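Local coordinates for xylose isomerase domain protein (Alicyclobacillus acidocaldarius subsp. acidocaldarius, PDB 3U0H), which is a putative isomerase with a xylose isomerase-like TIM-barrel fold, its substrate not established, at residues L20-A25 and A54-R59; L63-L68 and A98-A103; E111-Y116 and R151-V156; V143-L148 and A216-R221; V204-T209 and G245-E250. One frame throughout, in Å; residues are numbered along the deposited sequence.

Interaction 1: residues L20-A25 and A54-R59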
# COMPACT_ATOMS: atom_id res chain seq x y z
N LEU A 20 -25.89 -33.47 12.58
CA LEU A 20 -27.17 -33.28 13.25
C LEU A 20 -27.42 -31.79 13.47
O LEU A 20 -28.58 -31.36 13.51
CB LEU A 20 -27.21 -34.05 14.59
CG LEU A 20 -27.29 -35.60 14.57
CD1 LEU A 20 -27.29 -36.22 16.02
CD2 LEU A 20 -28.48 -36.09 13.74
N TYR A 21 -26.35 -31.00 13.61
CA TYR A 21 -26.51 -29.58 13.86
C TYR A 21 -27.08 -29.03 12.56
O TYR A 21 -28.09 -28.33 12.56
CB TYR A 21 -25.19 -28.92 14.30
CG TYR A 21 -25.21 -27.38 14.38
CD1 TYR A 21 -26.10 -26.71 15.22
CD2 TYR A 21 -24.36 -26.61 13.60
CE1 TYR A 21 -26.13 -25.32 15.28
CE2 TYR A 21 -24.37 -25.23 13.65
CZ TYR A 21 -25.26 -24.60 14.48
OH TYR A 21 -25.28 -23.23 14.53
N LEU A 22 -26.49 -29.43 11.43
CA LEU A 22 -26.99 -28.91 10.16
C LEU A 22 -28.44 -29.36 9.92
O LEU A 22 -29.22 -28.61 9.34
CB LEU A 22 -26.09 -29.33 9.00
CG LEU A 22 -24.64 -28.81 9.10
CD1 LEU A 22 -23.72 -29.40 8.03
CD2 LEU A 22 -24.61 -27.30 9.05
N ASP A 23 -28.77 -30.57 10.37
CA ASP A 23 -30.13 -31.11 10.25
C ASP A 23 -31.12 -30.29 11.07
O ASP A 23 -32.21 -29.98 10.61
CB ASP A 23 -30.21 -32.58 10.76
CG ASP A 23 -29.66 -33.61 9.75
OD1 ASP A 23 -29.44 -33.29 8.57
OD2 ASP A 23 -29.49 -34.79 10.13
N LEU A 24 -30.73 -29.98 12.30
CA LEU A 24 -31.52 -29.10 13.12
C LEU A 24 -31.75 -27.70 12.43
O LEU A 24 -32.86 -27.18 12.49
CB LEU A 24 -30.82 -28.99 14.48
CG LEU A 24 -31.56 -28.64 15.76
CD1 LEU A 24 -30.68 -29.12 16.91
CD2 LEU A 24 -31.80 -27.13 15.85
N ALA A 25 -30.72 -27.11 11.80
CA ALA A 25 -30.91 -25.81 11.13
C ALA A 25 -31.99 -25.88 10.08
O ALA A 25 -32.87 -25.04 10.06
CB ALA A 25 -29.60 -25.30 10.51
N ALA A 54 -21.48 -30.25 -0.16
CA ALA A 54 -22.69 -31.05 -0.34
C ALA A 54 -23.63 -31.07 0.88
O ALA A 54 -24.84 -31.02 0.71
CB ALA A 54 -22.32 -32.48 -0.77
N MSE A 55 -23.09 -31.09 2.11
CA MSE A 55 -23.94 -31.06 3.33
C MSE A 55 -24.78 -29.77 3.43
O MSE A 55 -25.96 -29.81 3.82
CB MSE A 55 -23.11 -31.11 4.61
CG MSE A 55 -22.20 -32.30 4.76
SE MSE A 55 -21.34 -32.16 6.47
CE MSE A 55 -22.53 -33.38 7.33
N PHE A 56 -24.14 -28.65 3.13
CA PHE A 56 -24.83 -27.35 3.07
C PHE A 56 -25.83 -27.28 1.91
O PHE A 56 -27.00 -26.95 2.13
CB PHE A 56 -23.84 -26.18 2.99
CG PHE A 56 -23.16 -25.86 4.30
CD1 PHE A 56 -22.19 -26.72 4.84
CD2 PHE A 56 -23.50 -24.73 5.01
CE1 PHE A 56 -21.59 -26.42 6.05
CE2 PHE A 56 -22.88 -24.41 6.20
CZ PHE A 56 -21.92 -25.26 6.73
N GLN A 57 -25.38 -27.61 0.70
CA GLN A 57 -26.23 -27.51 -0.51
C GLN A 57 -27.39 -28.52 -0.51
O GLN A 57 -28.47 -28.19 -0.93
CB GLN A 57 -25.41 -27.56 -1.81
CG GLN A 57 -26.13 -27.03 -3.08
CD GLN A 57 -26.51 -25.52 -3.08
OE1 GLN A 57 -27.55 -25.12 -3.64
NE2 GLN A 57 -25.66 -24.67 -2.49
N ARG A 58 -27.20 -29.73 0.01
CA ARG A 58 -28.34 -30.67 0.18
C ARG A 58 -29.40 -30.19 1.17
O ARG A 58 -30.52 -30.69 1.13
CB ARG A 58 -27.86 -32.06 0.63
CG ARG A 58 -27.30 -32.90 -0.52
CD ARG A 58 -26.95 -34.35 -0.13
NE ARG A 58 -28.06 -35.11 0.48
CZ ARG A 58 -29.17 -35.55 -0.14
NH1 ARG A 58 -29.41 -35.30 -1.43
NH2 ARG A 58 -30.07 -36.24 0.55
N ARG A 59 -29.05 -29.26 2.06
CA ARG A 59 -29.98 -28.77 3.07
C ARG A 59 -30.49 -27.32 2.85
O ARG A 59 -31.22 -26.78 3.67
CB ARG A 59 -29.33 -28.91 4.45
CG ARG A 59 -29.22 -30.35 4.93
CD ARG A 59 -28.37 -30.52 6.17
NE ARG A 59 -28.29 -31.93 6.53
CZ ARG A 59 -27.28 -32.75 6.23
NH1 ARG A 59 -26.21 -32.31 5.57
NH2 ARG A 59 -27.34 -34.03 6.61

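Interaction 2: residues L63-L68 and A98-A103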
# COMPACT_ATOMS: atom_id res chain seq x y z
N LEU A 63 -23.33 -20.79 4.96
CA LEU A 63 -22.39 -20.55 6.08
C LEU A 63 -22.35 -19.07 6.29
O LEU A 63 -22.01 -18.35 5.40
CB LEU A 63 -20.97 -21.10 5.82
CG LEU A 63 -19.87 -20.87 6.88
CD1 LEU A 63 -20.18 -21.74 8.10
CD2 LEU A 63 -18.44 -21.13 6.39
N ALA A 64 -22.66 -18.62 7.50
CA ALA A 64 -22.77 -17.21 7.81
C ALA A 64 -21.41 -16.45 7.91
O ALA A 64 -21.34 -15.25 7.66
CB ALA A 64 -23.52 -17.08 9.15
N ASN A 65 -20.37 -17.13 8.40
CA ASN A 65 -19.15 -16.43 8.85
C ASN A 65 -18.01 -17.42 9.10
O ASN A 65 -18.23 -18.62 9.31
CB ASN A 65 -19.48 -15.72 10.16
CG ASN A 65 -18.33 -14.91 10.76
OD1 ASN A 65 -17.71 -14.04 10.10
ND2 ASN A 65 -18.07 -15.17 12.05
N LEU A 66 -16.78 -16.90 9.08
CA LEU A 66 -15.66 -17.64 9.50
C LEU A 66 -15.02 -16.97 10.68
O LEU A 66 -14.28 -15.95 10.51
CB LEU A 66 -14.64 -17.73 8.36
CG LEU A 66 -13.23 -18.26 8.67
CD1 LEU A 66 -13.33 -19.67 9.33
CD2 LEU A 66 -12.29 -18.29 7.43
N GLY A 67 -15.14 -17.62 11.85
CA GLY A 67 -14.33 -17.30 13.04
C GLY A 67 -12.85 -17.45 12.73
O GLY A 67 -12.39 -18.55 12.43
N LEU A 68 -12.08 -16.37 12.81
CA LEU A 68 -10.65 -16.39 12.38
C LEU A 68 -9.90 -17.63 12.83
O LEU A 68 -9.70 -17.81 14.01
CB LEU A 68 -9.93 -15.19 12.97
CG LEU A 68 -8.48 -14.96 12.60
CD1 LEU A 68 -8.32 -14.88 11.06
CD2 LEU A 68 -8.08 -13.63 13.30
N ALA A 98 -19.80 -17.72 3.33
CA ALA A 98 -19.33 -16.76 4.34
C ALA A 98 -18.73 -15.58 3.56
O ALA A 98 -18.04 -15.83 2.57
CB ALA A 98 -18.26 -17.44 5.19
N ARG A 99 -18.95 -14.32 3.99
CA ARG A 99 -18.25 -13.11 3.41
C ARG A 99 -17.30 -12.36 4.37
O ARG A 99 -16.75 -11.32 4.04
CB ARG A 99 -19.26 -12.07 2.90
CG ARG A 99 -20.03 -12.49 1.65
CD ARG A 99 -19.08 -12.75 0.47
NE ARG A 99 -18.82 -14.19 0.27
CZ ARG A 99 -19.54 -15.01 -0.50
NH1 ARG A 99 -20.58 -14.56 -1.23
NH2 ARG A 99 -19.21 -16.30 -0.57
N SER A 100 -17.14 -12.91 5.56
CA SER A 100 -16.61 -12.20 6.73
C SER A 100 -15.75 -13.17 7.51
O SER A 100 -16.05 -14.36 7.61
CB SER A 100 -17.77 -11.79 7.63
OG SER A 100 -18.74 -12.86 7.78
N VAL A 101 -14.73 -12.63 8.13
CA VAL A 101 -13.90 -13.35 9.05
C VAL A 101 -13.88 -12.48 10.30
O VAL A 101 -13.70 -11.26 10.19
CB VAL A 101 -12.48 -13.51 8.49
CG1 VAL A 101 -11.60 -14.18 9.48
CG2 VAL A 101 -12.54 -14.28 7.18
N THR A 102 -14.04 -13.07 11.49
CA THR A 102 -14.23 -12.25 12.73
C THR A 102 -13.33 -12.69 13.86
O THR A 102 -12.82 -13.80 13.88
CB THR A 102 -15.69 -12.26 13.22
OG1 THR A 102 -16.08 -13.62 13.49
CG2 THR A 102 -16.66 -11.65 12.13
N ALA A 103 -13.12 -11.79 14.80
CA ALA A 103 -12.38 -12.10 16.03
C ALA A 103 -12.79 -11.09 17.08
O ALA A 103 -13.37 -10.04 16.78
CB ALA A 103 -10.90 -12.04 15.75

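Interaction 3: residues E111-Y116 and R151-V156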
# COMPACT_ATOMS: atom_id res chain seq x y z
N GLU A 111 -0.33 -7.16 29.68
CA GLU A 111 0.87 -6.82 28.91
C GLU A 111 0.97 -5.31 28.65
O GLU A 111 -0.05 -4.60 28.57
CB GLU A 111 0.91 -7.59 27.58
CG GLU A 111 1.06 -9.11 27.77
CD GLU A 111 -0.20 -9.95 27.47
OE1 GLU A 111 -1.31 -9.70 28.04
OE2 GLU A 111 -0.08 -10.91 26.67
N GLU A 112 2.22 -4.84 28.54
CA GLU A 112 2.51 -3.43 28.26
C GLU A 112 1.83 -2.99 26.94
O GLU A 112 1.94 -3.69 25.93
CB GLU A 112 4.04 -3.21 28.18
CG GLU A 112 4.78 -3.68 29.42
CD GLU A 112 4.25 -2.99 30.65
OE1 GLU A 112 4.35 -1.74 30.74
OE2 GLU A 112 3.72 -3.72 31.53
N PRO A 113 1.08 -1.85 26.97
CA PRO A 113 0.27 -1.33 25.86
C PRO A 113 1.03 -1.16 24.56
O PRO A 113 0.51 -1.59 23.54
CB PRO A 113 -0.17 0.05 26.37
CG PRO A 113 -0.30 -0.13 27.82
CD PRO A 113 0.84 -1.05 28.20
N VAL A 114 2.22 -0.56 24.58
CA VAL A 114 2.82 -0.27 23.31
C VAL A 114 3.12 -1.56 22.56
O VAL A 114 2.88 -1.61 21.34
CB VAL A 114 4.07 0.61 23.40
CG1 VAL A 114 5.16 -0.01 24.27
CG2 VAL A 114 4.55 0.90 21.96
N ARG A 115 3.54 -2.60 23.28
CA ARG A 115 3.81 -3.93 22.71
C ARG A 115 2.52 -4.63 22.27
O ARG A 115 2.44 -5.19 21.19
CB ARG A 115 4.48 -4.85 23.75
CG ARG A 115 5.68 -4.22 24.49
CD ARG A 115 7.02 -4.67 23.94
NE ARG A 115 8.13 -3.92 24.53
CZ ARG A 115 9.31 -4.45 24.85
NH1 ARG A 115 9.55 -5.73 24.68
NH2 ARG A 115 10.27 -3.69 25.36
N TYR A 116 1.54 -4.64 23.13
CA TYR A 116 0.41 -5.50 22.95
C TYR A 116 -0.40 -4.96 21.79
O TYR A 116 -0.73 -5.69 20.87
CB TYR A 116 -0.43 -5.46 24.22
CG TYR A 116 -1.70 -6.21 24.14
CD1 TYR A 116 -2.85 -5.61 23.75
CD2 TYR A 116 -1.76 -7.55 24.49
CE1 TYR A 116 -4.04 -6.31 23.71
CE2 TYR A 116 -2.96 -8.25 24.45
CZ TYR A 116 -4.10 -7.60 24.07
OH TYR A 116 -5.31 -8.30 24.00
N ARG A 151 -8.02 -6.35 34.53
CA ARG A 151 -6.58 -6.46 34.34
C ARG A 151 -5.90 -5.09 34.36
O ARG A 151 -6.54 -4.05 34.49
CB ARG A 151 -6.28 -7.19 33.05
CG ARG A 151 -6.77 -8.62 33.13
CD ARG A 151 -6.28 -9.38 31.95
NE ARG A 151 -6.99 -10.63 31.94
CZ ARG A 151 -6.47 -11.77 31.55
NH1 ARG A 151 -5.22 -11.81 31.12
NH2 ARG A 151 -7.20 -12.89 31.60
N ARG A 152 -4.58 -5.12 34.24
CA ARG A 152 -3.74 -3.98 34.53
C ARG A 152 -4.02 -2.73 33.67
O ARG A 152 -4.11 -1.64 34.20
CB ARG A 152 -2.27 -4.43 34.42
CG ARG A 152 -1.19 -3.35 34.41
CD ARG A 152 -0.91 -2.64 35.72
NE ARG A 152 -0.43 -3.56 36.76
CZ ARG A 152 0.78 -4.11 36.83
NH1 ARG A 152 1.72 -3.89 35.91
NH2 ARG A 152 1.03 -4.92 37.85
N TYR A 153 -4.20 -2.93 32.36
CA TYR A 153 -4.39 -1.85 31.35
C TYR A 153 -5.71 -1.99 30.50
O TYR A 153 -6.18 -3.13 30.27
CB TYR A 153 -3.20 -1.82 30.39
CG TYR A 153 -1.86 -1.61 31.06
CD1 TYR A 153 -1.52 -0.37 31.59
CD2 TYR A 153 -0.93 -2.63 31.11
CE1 TYR A 153 -0.30 -0.14 32.19
CE2 TYR A 153 0.31 -2.42 31.72
CZ TYR A 153 0.61 -1.17 32.24
OH TYR A 153 1.81 -0.95 32.84
N PRO A 154 -6.35 -0.84 30.13
CA PRO A 154 -7.54 -0.92 29.31
C PRO A 154 -7.18 -1.16 27.86
O PRO A 154 -6.14 -0.65 27.42
CB PRO A 154 -8.17 0.48 29.43
CG PRO A 154 -7.05 1.38 29.88
CD PRO A 154 -6.27 0.48 30.81
N PHE A 155 -8.01 -1.96 27.17
CA PHE A 155 -8.00 -2.02 25.73
C PHE A 155 -9.36 -1.58 25.16
O PHE A 155 -9.92 -0.65 25.68
CB PHE A 155 -7.53 -3.38 25.23
CG PHE A 155 -7.20 -3.41 23.79
CD1 PHE A 155 -6.53 -2.34 23.19
CD2 PHE A 155 -7.61 -4.47 23.01
CE1 PHE A 155 -6.23 -2.36 21.84
CE2 PHE A 155 -7.31 -4.46 21.65
CZ PHE A 155 -6.59 -3.42 21.09
N VAL A 156 -9.89 -2.23 24.14
CA VAL A 156 -11.16 -1.83 23.52
C VAL A 156 -12.37 -2.27 24.34
O VAL A 156 -12.53 -3.46 24.57
CB VAL A 156 -11.29 -2.39 22.09
CG1 VAL A 156 -12.67 -2.14 21.46
CG2 VAL A 156 -10.19 -1.78 21.23

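Interaction 4: residues V143-L148 and A216-R221. With EDO (1,2-ethanediol), chain D.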
# COMPACT_ATOMS: atom_id res chain seq x y z
N VAL A 143 -15.87 -5.92 23.07
CA VAL A 143 -16.47 -6.65 24.17
C VAL A 143 -16.76 -5.66 25.31
O VAL A 143 -15.86 -4.96 25.80
CB VAL A 143 -15.52 -7.79 24.55
CG1 VAL A 143 -15.86 -8.48 25.88
CG2 VAL A 143 -15.41 -8.75 23.35
N GLY A 144 -18.03 -5.57 25.70
CA GLY A 144 -18.52 -4.55 26.64
C GLY A 144 -18.63 -4.87 28.14
O GLY A 144 -18.59 -3.96 28.94
N PRO A 145 -18.79 -6.15 28.54
CA PRO A 145 -19.02 -6.36 29.96
C PRO A 145 -17.85 -6.05 30.92
O PRO A 145 -16.69 -6.27 30.60
CB PRO A 145 -19.38 -7.84 30.05
CG PRO A 145 -19.96 -8.14 28.74
CD PRO A 145 -19.15 -7.34 27.77
N HIS A 146 -18.23 -5.61 32.13
CA HIS A 146 -17.32 -4.83 32.98
C HIS A 146 -16.40 -5.71 33.72
O HIS A 146 -15.28 -5.30 34.00
CB HIS A 146 -18.08 -3.91 33.92
CG HIS A 146 -18.85 -2.77 33.25
ND1 HIS A 146 -18.94 -1.55 33.80
CD2 HIS A 146 -19.60 -2.73 32.08
CE1 HIS A 146 -19.68 -0.75 33.02
NE2 HIS A 146 -20.10 -1.47 31.96
N HIS A 147 -16.83 -6.93 33.99
CA HIS A 147 -16.02 -7.88 34.75
C HIS A 147 -14.78 -8.27 33.97
O HIS A 147 -13.87 -8.83 34.53
CB HIS A 147 -16.84 -9.11 35.15
CG HIS A 147 -17.29 -9.95 33.99
ND1 HIS A 147 -16.57 -10.99 33.52
CD2 HIS A 147 -18.41 -9.85 33.18
CE1 HIS A 147 -17.20 -11.53 32.43
NE2 HIS A 147 -18.34 -10.86 32.24
N LEU A 148 -14.72 -7.95 32.66
CA LEU A 148 -13.51 -8.28 31.85
C LEU A 148 -12.54 -7.10 31.80
O LEU A 148 -11.48 -7.20 31.18
CB LEU A 148 -13.91 -8.75 30.46
CG LEU A 148 -14.75 -10.04 30.39
CD1 LEU A 148 -15.27 -10.24 28.96
CD2 LEU A 148 -14.04 -11.33 30.86
N ALA A 216 -24.07 -7.25 33.83
CA ALA A 216 -24.27 -8.34 32.91
C ALA A 216 -22.94 -9.11 32.72
O ALA A 216 -21.85 -8.49 32.64
CB ALA A 216 -24.87 -7.84 31.60
N HIS A 217 -23.02 -10.44 32.77
CA HIS A 217 -21.85 -11.31 32.58
C HIS A 217 -21.81 -11.91 31.20
O HIS A 217 -22.79 -12.47 30.72
CB HIS A 217 -21.82 -12.41 33.61
CG HIS A 217 -20.47 -13.09 33.74
ND1 HIS A 217 -19.99 -13.93 32.79
CD2 HIS A 217 -19.53 -13.09 34.79
CE1 HIS A 217 -18.78 -14.43 33.19
NE2 HIS A 217 -18.50 -13.91 34.42
N ASP A 218 -20.65 -11.81 30.59
CA ASP A 218 -20.40 -12.22 29.22
C ASP A 218 -20.76 -13.63 28.91
O ASP A 218 -21.11 -13.94 27.75
CB ASP A 218 -18.92 -12.03 28.91
CG ASP A 218 -18.61 -12.26 27.49
OD1 ASP A 218 -19.18 -11.57 26.61
OD2 ASP A 218 -17.80 -13.14 27.24
N GLY A 219 -20.68 -14.45 29.95
CA GLY A 219 -20.73 -15.91 29.87
C GLY A 219 -22.09 -16.44 30.31
O GLY A 219 -22.32 -17.62 30.23
N LYS A 220 -22.97 -15.54 30.75
CA LYS A 220 -24.29 -15.88 31.33
C LYS A 220 -25.45 -15.08 30.68
O LYS A 220 -26.04 -14.21 31.30
CB LYS A 220 -24.27 -15.62 32.85
CG LYS A 220 -23.08 -16.26 33.53
CD LYS A 220 -23.04 -16.10 35.04
CE LYS A 220 -21.61 -16.24 35.56
NZ LYS A 220 -21.44 -15.71 36.94
N ARG A 221 -25.71 -15.37 29.41
CA ARG A 221 -26.65 -14.65 28.58
C ARG A 221 -28.02 -15.36 28.43
O ARG A 221 -28.21 -16.52 28.77
CB ARG A 221 -26.05 -14.43 27.16
CG ARG A 221 -24.60 -13.91 27.09
CD ARG A 221 -24.22 -13.48 25.67
NE ARG A 221 -22.85 -13.01 25.64
CZ ARG A 221 -22.23 -12.59 24.55
NH1 ARG A 221 -22.85 -12.61 23.37
NH2 ARG A 221 -20.98 -12.13 24.64
C1 EDO D . -16.80 -13.55 23.11
O1 EDO D . -16.99 -14.64 24.01
C2 EDO D . -16.54 -12.34 23.99
O2 EDO D . -17.79 -11.71 24.27
O HOH W 1 -21.21 -5.66 32.57

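Interaction 5: residues V204-T209 and G245-E250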
# COMPACT_ATOMS: atom_id res chain seq x y z
N VAL A 204 -23.34 -9.71 12.96
CA VAL A 204 -24.17 -9.23 14.02
C VAL A 204 -24.56 -10.37 14.94
O VAL A 204 -24.89 -11.48 14.48
CB VAL A 204 -25.42 -8.56 13.45
CG1 VAL A 204 -26.38 -8.17 14.56
CG2 VAL A 204 -24.99 -7.36 12.60
N HIS A 205 -24.44 -10.13 16.25
CA HIS A 205 -24.97 -11.06 17.24
C HIS A 205 -26.10 -10.40 17.98
O HIS A 205 -26.03 -9.21 18.32
CB HIS A 205 -23.93 -11.43 18.30
CG HIS A 205 -22.79 -12.30 17.82
ND1 HIS A 205 -21.66 -12.43 18.54
CD2 HIS A 205 -22.63 -13.08 16.70
CE1 HIS A 205 -20.82 -13.28 17.92
NE2 HIS A 205 -21.41 -13.66 16.78
N ILE A 206 -27.12 -11.22 18.30
CA ILE A 206 -28.23 -10.85 19.16
C ILE A 206 -28.41 -11.82 20.40
O ILE A 206 -28.02 -12.96 20.36
CB ILE A 206 -29.49 -10.72 18.26
CG1 ILE A 206 -30.55 -9.86 18.94
CG2 ILE A 206 -29.99 -12.08 17.80
CD1 ILE A 206 -31.59 -9.28 18.01
N ASN A 207 -29.00 -11.32 21.49
CA ASN A 207 -29.09 -12.02 22.81
C ASN A 207 -29.72 -11.02 23.77
O ASN A 207 -30.14 -9.93 23.34
CB ASN A 207 -27.70 -12.48 23.34
CG ASN A 207 -26.66 -11.41 23.11
OD1 ASN A 207 -26.83 -10.28 23.60
ND2 ASN A 207 -25.67 -11.69 22.25
N ASP A 208 -29.79 -11.37 25.06
CA ASP A 208 -30.47 -10.55 26.07
C ASP A 208 -29.91 -10.73 27.49
O ASP A 208 -29.07 -11.56 27.71
CB ASP A 208 -31.99 -10.84 26.07
CG ASP A 208 -32.83 -9.57 26.11
OD1 ASP A 208 -32.37 -8.57 26.72
OD2 ASP A 208 -33.95 -9.58 25.53
N THR A 209 -30.39 -9.92 28.42
CA THR A 209 -30.02 -9.99 29.84
C THR A 209 -30.97 -9.17 30.69
O THR A 209 -31.43 -8.12 30.23
CB THR A 209 -28.63 -9.38 30.09
OG1 THR A 209 -28.18 -9.83 31.36
CG2 THR A 209 -28.65 -7.83 30.07
N GLY A 245 -27.72 -8.84 6.31
CA GLY A 245 -27.26 -10.21 6.38
C GLY A 245 -27.72 -10.90 7.64
O GLY A 245 -28.76 -10.57 8.20
N PRO A 246 -26.95 -11.90 8.08
CA PRO A 246 -27.37 -12.76 9.17
C PRO A 246 -27.21 -12.14 10.52
O PRO A 246 -26.21 -11.40 10.79
CB PRO A 246 -26.41 -13.96 9.07
CG PRO A 246 -25.21 -13.42 8.34
CD PRO A 246 -25.84 -12.52 7.33
N VAL A 247 -28.17 -12.45 11.36
CA VAL A 247 -28.16 -12.07 12.76
C VAL A 247 -28.20 -13.33 13.59
O VAL A 247 -29.23 -14.03 13.66
CB VAL A 247 -29.39 -11.22 13.04
CG1 VAL A 247 -29.49 -10.82 14.49
CG2 VAL A 247 -29.41 -10.00 12.10
N ALA A 248 -27.08 -13.62 14.25
CA ALA A 248 -26.95 -14.87 15.01
C ALA A 248 -27.23 -14.70 16.48
O ALA A 248 -26.73 -13.77 17.11
CB ALA A 248 -25.57 -15.43 14.84
N ALA A 249 -28.02 -15.62 17.04
CA ALA A 249 -28.28 -15.62 18.48
C ALA A 249 -27.15 -16.34 19.21
O ALA A 249 -27.25 -17.56 19.47
CB ALA A 249 -29.61 -16.26 18.77
N GLU A 250 -26.06 -15.62 19.49
CA GLU A 250 -24.95 -16.11 20.35
C GLU A 250 -25.37 -15.93 21.82
O GLU A 250 -25.31 -14.82 22.36
CB GLU A 250 -23.60 -15.41 20.09
CG GLU A 250 -22.42 -16.04 20.90
CD GLU A 250 -21.03 -15.43 20.67
OE1 GLU A 250 -20.77 -14.25 21.02
OE2 GLU A 250 -20.14 -16.17 20.18

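Interaction 1: residues L20-A25 and A54-R59
Asp23 and Arg59 make a salt bridge in which a single carboxylate oxygen does the work. Asp23 OD1 takes the N-H of Arg59 NE at 2.7 Å, a moderately bent bond that arrives nearly in line with the C-O bond. Arg59 NH2 adds a weak bond to the same OD1 at 3.0 Å. The carboxylate and guanidinium planes are turned 46° apart, so this is not the flat two-oxygen pairing. The remaining nitrogen ties the arginine to its own segment: Arg59 NH1 donates to Met55 O at 3.1 Å, which fixes the guanidinium between two acceptors. Arg26 lies close by, and its long, weak ion pair with Asp23 OD1 probably offsets the nearness of the two positive charges. The contact belongs to the outer layer of the TIM barrel, where helix 18-27 packs beside the end of helix 49-57. Next to the salt bridge, Leu22 packs between the two helices. Its CB runs against Arg59 CD at 3.8 Å, while the two methyls divide the other partners. Leu22 CD1 meets CB of Met55, modelled as selenomethionine, at 3.9 Å; Leu22 CD2 sits over one face of the Phe56 ring, displaced toward its rim, 4.1 Å from CZ. Further in, Phe56 and Ala25 both rest on Val33 of strand 32-33.

Interaction 2: residues L63-L68 and A98-A103
Leu66 and Val101 pair in register on neighbouring parallel strands, and their side chains run alongside each other on the same face. Leu66 N donates to Ser100 O at 3.0 Å and Leu66 O accepts from Thr102 N at 3.1 Å, so Leu66 brackets Val101. One step on, Leu68 N reaches Thr102 O at 2.9 Å in a nearly straight bond. These are the third and fourth strands of the TIM barrel. Leu66 and Val101 face outward, with Leu66 touching Cys93 of helix 86-95, and Leu68 CD1 packs on Val101 CG1 at 3.7 Å. Asn65, at the break in strand 62-67, turns inward toward Tyr203; with chi1 at -178° its amide lies against the hydroxyls of Ser100 and Thr102. A leucine in place of Asn65 would probably leave those two buried hydroxyls facing a hydrocarbon instead of a polar neighbour. At the start of the pair, Leu63 CD2 rests on Ala98 CB at 3.9 Å.

Interaction 3: residues E111-Y116 and R151-V156
Tyr153 has its ring sandwiched: Pro113 lies over the centre of one face, and CG of the adjacent Arg152 lies over the rim of the other. Pro113 CD makes a CH-pi contact 3.8 Å from the Tyr153 ring centroid, only 11° off the normal. At the ring edge Glu112 OE2 stands 3.7 Å from Tyr153 CE2, its carboxylate almost upright to the ring. The second aromatic contact is T-shaped. Tyr116 points its edge at the face of Phe155, with centroids 5.6 Å apart and planes at 85°, and Val156 CG2 backs the opposite Phe155 face. Tyr116 CG lies opposite its own backbone N (chi1 175°), which swings the ring off the helix toward Phe155. Glu112 holds the N-cap position, and its O accepts the Tyr116 N-H at 3.0 Å. The contact thus seats the first turn of helix 113-131 on strand 153-154, which pairs antiparallel with strand 108-109, and Tyr153 also packs on Pro154 of the third subunit.

Interaction 4: residues V143-L148 and A216-R221
His147 and His217 stack face to face, their ring centroids 3.7 Å apart and their planes only 13° from parallel. They join two loops of the TIM barrel, those following strands 137-141 and 201-206, at the C-terminal mouth where enzymes of this fold generally keep their active sites. His147 also accepts a bond in its ring plane: Asp218 N donates to His147 NE2 at 3.0 Å, almost straight at 173°. The ring gets there because CG of His147 is wedged between its backbone N and carbonyl carbon. His217 is fixed in turn, since Gly219 N donates to His217 ND1 at 3.0 Å within the type I turn from His217 to Lys220, and Lys220 CE lies over the ring face away from His147. Pro145 CG and Leu148 CD1 pack on Asp218 CB, and a water bridges His146 N to Ala216 O. Arg221 grips Asp218 side-on, NE to the backbone O at 2.9 Å and NH2 to OD1 at 2.7 Å, while its NH1 forms a salt bridge with Asp179. A 1,2-ethanediol, probably from the crystallisation liquor, also hydrogen-bonds to His182 and donates a hydrogen bond from its O2 to Asp218 OD1, 2.7 Å away.

Interaction 5: residues V204-T209 and G245-E250
Glu250 turns CG to the far side from its backbone N (chi1 -174°) and runs extended from there, while His205, with chi1 at -70°, lays its imidazole beneath that chain. Glu250 CB therefore sits over the centre of the His205 ring, 3.9 Å from the centroid and 13° off the normal, a CH-pi contact. Further along, Glu250 OE1 comes within 3.2 Å of His205 ND1, but the angle is too poor for a hydrogen bond; the ND1 partner is Asp179 OD2. Asp179 also bonds to Asn207 ND2, which in addition donates to Glu250 O at 3.2 Å. Swapping His205 for an alanine would probably cost Asp179 this mate and take away the flat surface on which Glu250 lies, leaving its chain more able to swing. The backbones beneath are the seventh and eighth strands of the TIM barrel, consecutive parallel strands of a beta-alpha-beta unit linked through helix 231-241. Ala248 N donates to Val204 O at 3.1 Å and Ala248 O accepts from Ile206 N at 2.8 Å, both nearly straight, so that Ala248 brackets His205. Tyr203 packs against both His205 and Ala248 on this face. On the other face Ile206 CG2 presses on Val247 CG1 at 3.6 Å, and Val204 and Ile206 meet helix 231-241.

From the N terminus, interaction 1 closes a loop of 28 residues on the outer helical layer, and interaction 2 follows in series, joining the third and fourth barrel strands; Phe56 packs on Leu63 between them. Interaction 3 then opens and is crossed by interaction 4, since residues 143-148 fall inside its loop and 216-221 beyond it. Interaction 4 is crossed in the same way by interaction 5. Arg221 of interaction 4 forms a long, weak ion pair with Glu250 of interaction 5, linking a loop of the mouth to the end of the last strand. Interactions 2 and 5 share the barrel sheet and touch where Ala64 meets Pro246. Interactions 1 and 3 lie on opposite sides of the chain's centre.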